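Peptidoglycan glycosyltransferase (Burkholderia ambifaria, PDB 5UY7) belongs to the penicillin-binding proteins and, in its modelled part, carries a transpeptidase-type domain of the beta-lactamase superfamily fold. Local coordinates at residues A[343-347]-A[348-352]; A[400-404]-A[405-409]. One frame throughout, in Å; residues are numbered along the deposited sequence.

Contact 1 (A[343-347]-A[348-352]); sequences NMYTS and IGLGQ
L350 N reaches back to Y345 O (3.0 Å) and G349 N to T346 O, the paired bonds of a Schellman motif, which occupy the carbonyls of Y345 and T346 as the helix ends. G349, at positive phi (86°), is its C-prime residue. Two of the terminal carbonyls are gripped twice. M344 O takes I348 N at 3.1 Å and the hydroxyl of S347, whose OG is folded back over its own backbone (chi1 75°) and donates to M344 O at 2.8 Å. T346 O receives G349 N from above the carbonyl plane, whereas Q352 NE2 comes in that plane, on a lone pair, at 2.9 Å. The same amide nitrogen also donates nearly straight (172°) to L350 O, so two bonds in the amide plane fix the rotation of the Q352 end. T346 OG1 is hydrogen-bonded to W342 O, and a water joins it to L350 O. Apolar contacts follow the polar ones: I348 CD1 lies 4.1 Å from M344 SD, and L350 CD1 touches Y345 CD1. Around this cap, M344 and I348 pack on F275 of helix 273-282, while I348 meets A396 and L350 meets Q392, both of helix 390-401.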
ATOM      1  N   ASN A 343      -7.144   1.940  16.400  1.00 20.28           N
ATOM      2  CA  ASN A 343      -5.858   1.570  16.976  1.00 22.61           C
ATOM      3  C   ASN A 343      -4.939   0.952  15.933  1.00 21.57           C
ATOM      4  O   ASN A 343      -3.723   1.170  15.970  1.00 20.83           O
ATOM      5  CB  ASN A 343      -6.047   0.632  18.162  1.00 24.54           C
ATOM      6  CG  ASN A 343      -6.198   1.398  19.462  1.00 32.09           C
ATOM      7  OD1 ASN A 343      -5.239   2.007  19.960  1.00 32.85           O
ATOM      8  ND2 ASN A 343      -7.407   1.413  19.994  1.00 33.94           N
ATOM      9  N   MET A 344      -5.495   0.180  14.994  1.00 20.58           N
ATOM     10  CA  MET A 344      -4.669  -0.371  13.925  1.00 17.19           C
ATOM     11  C   MET A 344      -4.128   0.741  13.040  1.00 16.60           C
ATOM     12  O   MET A 344      -2.938   0.756  12.714  1.00 17.49           O
ATOM     13  CB  MET A 344      -5.461  -1.391  13.096  1.00 15.48           C
ATOM     14  CG  MET A 344      -4.656  -2.044  11.979  1.00 15.39           C
ATOM     15  SD  MET A 344      -4.679  -1.099  10.424  1.00 17.13           S
ATOM     16  CE  MET A 344      -6.403  -1.286   9.958  1.00 17.09           C
ATOM     17  N   TYR A 345      -4.991   1.686  12.640  1.00 17.97           N
ATOM     18  CA  TYR A 345      -4.525   2.801  11.815  1.00 17.73           C
ATOM     19  C   TYR A 345      -3.425   3.578  12.518  1.00 20.04           C
ATOM     20  O   TYR A 345      -2.470   4.048  11.883  1.00 18.92           O
ATOM     21  CB  TYR A 345      -5.670   3.757  11.489  1.00 17.18           C
ATOM     22  CG  TYR A 345      -6.731   3.197  10.588  1.00 17.20           C
ATOM     23  CD1 TYR A 345      -6.417   2.329   9.547  1.00 17.37           C
ATOM     24  CD2 TYR A 345      -8.053   3.555  10.777  1.00 23.29           C
ATOM     25  CE1 TYR A 345      -7.413   1.823   8.725  1.00 19.86           C
ATOM     26  CE2 TYR A 345      -9.035   3.069   9.969  1.00 21.78           C
ATOM     27  CZ  TYR A 345      -8.724   2.205   8.951  1.00 19.06           C
ATOM     28  OH  TYR A 345      -9.749   1.729   8.168  1.00 22.18           O
ATOM     29  N   THR A 346      -3.565   3.755  13.827  1.00 19.10           N
ATOM     30  CA  THR A 346      -2.554   4.487  14.574  1.00 20.90           C
ATOM     31  C   THR A 346      -1.268   3.682  14.685  1.00 19.32           C
ATOM     32  O   THR A 346      -0.167   4.252  14.652  1.00 23.27           O
ATOM     33  CB  THR A 346      -3.107   4.846  15.948  1.00 22.90           C
ATOM     34  OG1 THR A 346      -4.190   5.765  15.773  1.00 23.52           O
ATOM     35  CG2 THR A 346      -2.041   5.501  16.816  1.00 22.52           C
ATOM     36  N   SER A 347      -1.382   2.357  14.799  1.00 18.81           N
ATOM     37  CA  SER A 347      -0.179   1.542  14.924  1.00 18.38           C
ATOM     38  C   SER A 347       0.651   1.562  13.643  1.00 17.70           C
ATOM     39  O   SER A 347       1.882   1.480  13.720  1.00 20.23           O
ATOM     40  CB  SER A 347      -0.533   0.106  15.328  1.00 20.29           C
ATOM     41  OG  SER A 347      -1.076  -0.623  14.246  1.00 22.70           O
ATOM     42  N   ILE A 348       0.019   1.722  12.473  1.00 21.32           N
ATOM     43  CA  ILE A 348       0.776   1.804  11.224  1.00 20.69           C
ATOM     44  C   ILE A 348       1.122   3.259  10.917  1.00 23.22           C
ATOM     45  O   ILE A 348       1.556   3.587   9.805  1.00 22.08           O
ATOM     46  CB  ILE A 348       0.035   1.147  10.041  1.00 20.17           C
ATOM     47  CG1 ILE A 348      -1.358   1.748   9.838  1.00 18.39           C
ATOM     48  CG2 ILE A 348      -0.054  -0.365  10.239  1.00 22.73           C
ATOM     49  CD1 ILE A 348      -2.022   1.368   8.507  1.00 18.70           C
ATOM     50  N   GLY A 349       0.951   4.139  11.900  1.00 21.96           N
ATOM     51  CA  GLY A 349       1.470   5.491  11.806  1.00 22.73           C
ATOM     52  C   GLY A 349       0.583   6.504  11.115  1.00 24.54           C
ATOM     53  O   GLY A 349       1.052   7.617  10.834  1.00 24.14           O
ATOM     54  N   LEU A 350      -0.672   6.174  10.830  1.00 23.18           N
ATOM     55  CA  LEU A 350      -1.539   7.139  10.168  1.00 20.18           C
ATOM     56  C   LEU A 350      -1.990   8.208  11.156  1.00 21.93           C
ATOM     57  O   LEU A 350      -2.086   7.967  12.363  1.00 24.89           O
ATOM     58  CB  LEU A 350      -2.752   6.444   9.551  1.00 21.14           C
ATOM     59  CG  LEU A 350      -2.418   5.304   8.590  1.00 19.03           C
ATOM     60  CD1 LEU A 350      -3.662   4.896   7.829  1.00 22.17           C
ATOM     61  CD2 LEU A 350      -1.318   5.736   7.629  1.00 20.56           C
ATOM     62  N   GLY A 351      -2.260   9.405  10.633  1.00 23.02           N
ATOM     63  CA  GLY A 351      -2.656  10.530  11.463  1.00 26.25           C
ATOM     64  C   GLY A 351      -1.530  11.156  12.254  1.00 28.90           C
ATOM     65  O   GLY A 351      -1.788  12.047  13.076  1.00 34.08           O
ATOM     66  N   GLN A 352      -0.298  10.711  12.043  1.00 29.05           N
ATOM     67  CA  GLN A 352       0.860  11.162  12.797  1.00 36.30           C
ATOM     68  C   GLN A 352       1.949  11.536  11.809  1.00 29.91           C
ATOM     69  O   GLN A 352       2.270  10.755  10.908  1.00 31.86           O
ATOM     70  CB  GLN A 352       1.363  10.070  13.740  1.00 40.31           C
ATOM     71  CG  GLN A 352       0.287   9.471  14.619  1.00 38.02           C
ATOM     72  CD  GLN A 352       0.609   8.051  15.019  1.00 41.54           C
ATOM     73  OE1 GLN A 352       1.505   7.811  15.828  1.00 42.95           O
ATOM     74  NE2 GLN A 352      -0.111   7.095  14.439  1.00 36.87           N
TER
HETATM   75  O   HOH W   1      -3.487   8.384  14.900  1.00 27.25           O

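Contact 2 (A[400-404]-A[405-409]); sequences IAHDG and EMMPV
H402 sets its ring anti to the backbone N (chi1 -168°), and M407, with CG beside its own N (chi1 -61°) and further bends at chi2 and chi3, brings its sulfur over that ring. The result is a Met-aromatic contact spanning a type I' beta turn, H402 to E405, which carries the chain from the end of helix 390-401 into the short strand 405-406. Such a turn needs two residues in the left-handed region, here D403 and G404, and it is closed by E405 N donating to H402 O at 3.0 Å. The donor sits above the carbonyl plane, not on a lone pair, though the N-H points well at its acceptor.

H402 and E405 run side by side in the same direction. The ring and the carboxylate are turned 73° apart, and E405 OE1 remains 3.8 Å from H402 NE2, a contact rather than a bond. The polar ends look elsewhere: H402 ND1 donates to V230 O, which helps hold the ring's rotation, and E405 OE2 has a weak hydrogen bond with G422 N. Backbone bonds join G404, in the turn, to V425 and F426, and M406 to T423 of the antiparallel strand 423-424, while M407 N binds T398 OG1 of the preceding helix. On the ring itself, M407 SD stands 3.5 Å above the plane and is displaced toward the rim, with H402 CE1 and ND1 each 3.6 Å from the sulfur.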
ATOM      1  N   ILE A 400       3.485  -5.286   6.709  1.00 15.33           N
ATOM      2  CA  ILE A 400       3.086  -6.521   6.052  1.00 13.99           C
ATOM      3  C   ILE A 400       4.310  -7.250   5.527  1.00 13.79           C
ATOM      4  O   ILE A 400       4.373  -8.481   5.553  1.00 15.88           O
ATOM      5  CB  ILE A 400       2.078  -6.202   4.928  1.00 13.39           C
ATOM      6  CG1 ILE A 400       0.769  -5.696   5.543  1.00 17.03           C
ATOM      7  CG2 ILE A 400       1.844  -7.428   4.020  1.00 16.32           C
ATOM      8  CD1 ILE A 400      -0.198  -5.131   4.503  1.00 16.81           C
ATOM      9  N   ALA A 401       5.316  -6.496   5.069  1.00 14.19           N
ATOM     10  CA  ALA A 401       6.514  -7.111   4.506  1.00 14.41           C
ATOM     11  C   ALA A 401       7.378  -7.776   5.568  1.00 18.51           C
ATOM     12  O   ALA A 401       7.919  -8.861   5.333  1.00 21.14           O
ATOM     13  CB  ALA A 401       7.343  -6.056   3.764  1.00 15.57           C
ATOM     14  N   HIS A 402       7.548  -7.122   6.715  1.00 16.55           N
ATOM     15  CA  HIS A 402       8.490  -7.532   7.765  1.00 17.36           C
ATOM     16  C   HIS A 402       7.782  -8.311   8.868  1.00 22.36           C
ATOM     17  O   HIS A 402       7.869  -7.978  10.049  1.00 20.29           O
ATOM     18  CB  HIS A 402       9.196  -6.297   8.325  1.00 18.35           C
ATOM     19  CG  HIS A 402      10.374  -6.595   9.209  1.00 22.25           C
ATOM     20  ND1 HIS A 402      11.662  -6.242   8.867  1.00 27.74           N
ATOM     21  CD2 HIS A 402      10.460  -7.183  10.427  1.00 28.05           C
ATOM     22  CE1 HIS A 402      12.490  -6.615   9.829  1.00 25.47           C
ATOM     23  NE2 HIS A 402      11.787  -7.187  10.786  1.00 30.49           N
ATOM     24  N   ASP A 403       7.037  -9.349   8.477  1.00 19.55           N
ATOM     25  CA  ASP A 403       6.458 -10.312   9.413  1.00 21.69           C
ATOM     26  C   ASP A 403       5.618  -9.646  10.503  1.00 18.09           C
ATOM     27  O   ASP A 403       5.598 -10.088  11.655  1.00 19.89           O
ATOM     28  CB  ASP A 403       7.547 -11.181  10.032  1.00 28.96           C
ATOM     29  CG  ASP A 403       8.113 -12.177   9.045  1.00 45.78           C
ATOM     30  OD1 ASP A 403       7.618 -12.213   7.898  1.00 45.11           O
ATOM     31  OD2 ASP A 403       9.047 -12.917   9.410  1.00 54.59           O
ATOM     32  N   GLY A 404       4.902  -8.590  10.135  1.00 15.57           N
ATOM     33  CA  GLY A 404       3.991  -7.944  11.055  1.00 16.69           C
ATOM     34  C   GLY A 404       4.573  -6.778  11.822  1.00 16.98           C
ATOM     35  O   GLY A 404       3.817  -6.063  12.491  1.00 18.40           O
ATOM     36  N   GLU A 405       5.880  -6.537  11.722  1.00 16.89           N
ATOM     37  CA  GLU A 405       6.554  -5.507  12.509  1.00 17.66           C
ATOM     38  C   GLU A 405       6.873  -4.327  11.601  1.00 21.21           C
ATOM     39  O   GLU A 405       7.677  -4.452  10.671  1.00 21.93           O
ATOM     40  CB  GLU A 405       7.820  -6.058  13.153  1.00 18.92           C
ATOM     41  CG  GLU A 405       8.482  -5.043  14.087  1.00 22.33           C
ATOM     42  CD  GLU A 405       9.735  -5.584  14.743  1.00 38.29           C
ATOM     43  OE1 GLU A 405      10.338  -6.520  14.183  1.00 33.25           O
ATOM     44  OE2 GLU A 405      10.110  -5.075  15.824  1.00 37.14           O
ATOM     45  N   MET A 406       6.241  -3.190  11.861  1.00 18.86           N
ATOM     46  CA  MET A 406       6.507  -1.991  11.075  1.00 19.34           C
ATOM     47  C   MET A 406       7.841  -1.384  11.480  1.00 23.53           C
ATOM     48  O   MET A 406       8.099  -1.144  12.663  1.00 22.50           O
ATOM     49  CB  MET A 406       5.394  -0.967  11.250  1.00 19.22           C
ATOM     50  CG  MET A 406       5.551   0.178  10.258  1.00 21.27           C
ATOM     51  SD  MET A 406       4.233   1.375  10.370  1.00 25.79           S
ATOM     52  CE  MET A 406       4.583   2.140  11.930  1.00 25.01           C
ATOM     53  N   MET A 407       8.671  -1.100  10.496  1.00 22.55           N
ATOM     54  CA  MET A 407      10.024  -0.624  10.714  1.00 25.35           C
ATOM     55  C   MET A 407      10.055   0.897  10.789  1.00 18.27           C
ATOM     56  O   MET A 407       9.286   1.572  10.100  1.00 22.27           O
ATOM     57  CB  MET A 407      10.929  -1.094   9.578  1.00 29.49           C
ATOM     58  CG  MET A 407      11.001  -2.604   9.470  1.00 26.95           C
ATOM     59  SD  MET A 407      11.780  -3.285  10.953  1.00 36.03           S
ATOM     60  CE  MET A 407      13.490  -2.886  10.650  1.00 43.58           C
ATOM     61  N   PRO A 408      10.922   1.471  11.621  1.00 21.13           N
ATOM     62  CA  PRO A 408      11.130   2.921  11.564  1.00 23.73           C
ATOM     63  C   PRO A 408      11.795   3.239  10.236  1.00 24.22           C
ATOM     64  O   PRO A 408      12.842   2.676   9.907  1.00 27.64           O
ATOM     65  CB  PRO A 408      12.060   3.204  12.752  1.00 25.97           C
ATOM     66  CG  PRO A 408      12.126   1.913  13.535  1.00 36.45           C
ATOM     67  CD  PRO A 408      11.847   0.823  12.562  1.00 31.86           C
ATOM     68  N   VAL A 409      11.168   4.102   9.458  1.00 22.46           N
ATOM     69  CA  VAL A 409      11.681   4.438   8.137  1.00 19.91           C
ATOM     70  C   VAL A 409      12.548   5.682   8.259  1.00 23.70           C
ATOM     71  O   VAL A 409      12.096   6.721   8.749  1.00 27.58           O
ATOM     72  CB  VAL A 409      10.538   4.627   7.133  1.00 22.44           C
ATOM     73  CG1 VAL A 409      11.080   5.098   5.812  1.00 26.43           C
ATOM     74  CG2 VAL A 409       9.812   3.300   6.941  1.00 22.87           C
TER

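Overall arrangement
From the N terminus, the chain first completes helix 338-347 and closes contact 1 where that helix turns into the loop leading to helix 374-381. Only later, after helix 390-401, does contact 2 close the reversal into strand 405-406. The two therefore stand in series, neither nested nor crossed. Their centres are about 13 Å apart, yet they meet through M406: its CE packs 3.3 Å from S347 O, and its SD lies 3.5 Å from I348 O. Helix 390-401 is shared ground, bordering contact 1 and running directly into contact 2. Helix 273-282 also reaches both, through F275, which touches M344, I348 and I400. Contact 2 leads helix 390-401 into the sheet 405-406/423-424, against which contact 1 packs through M406.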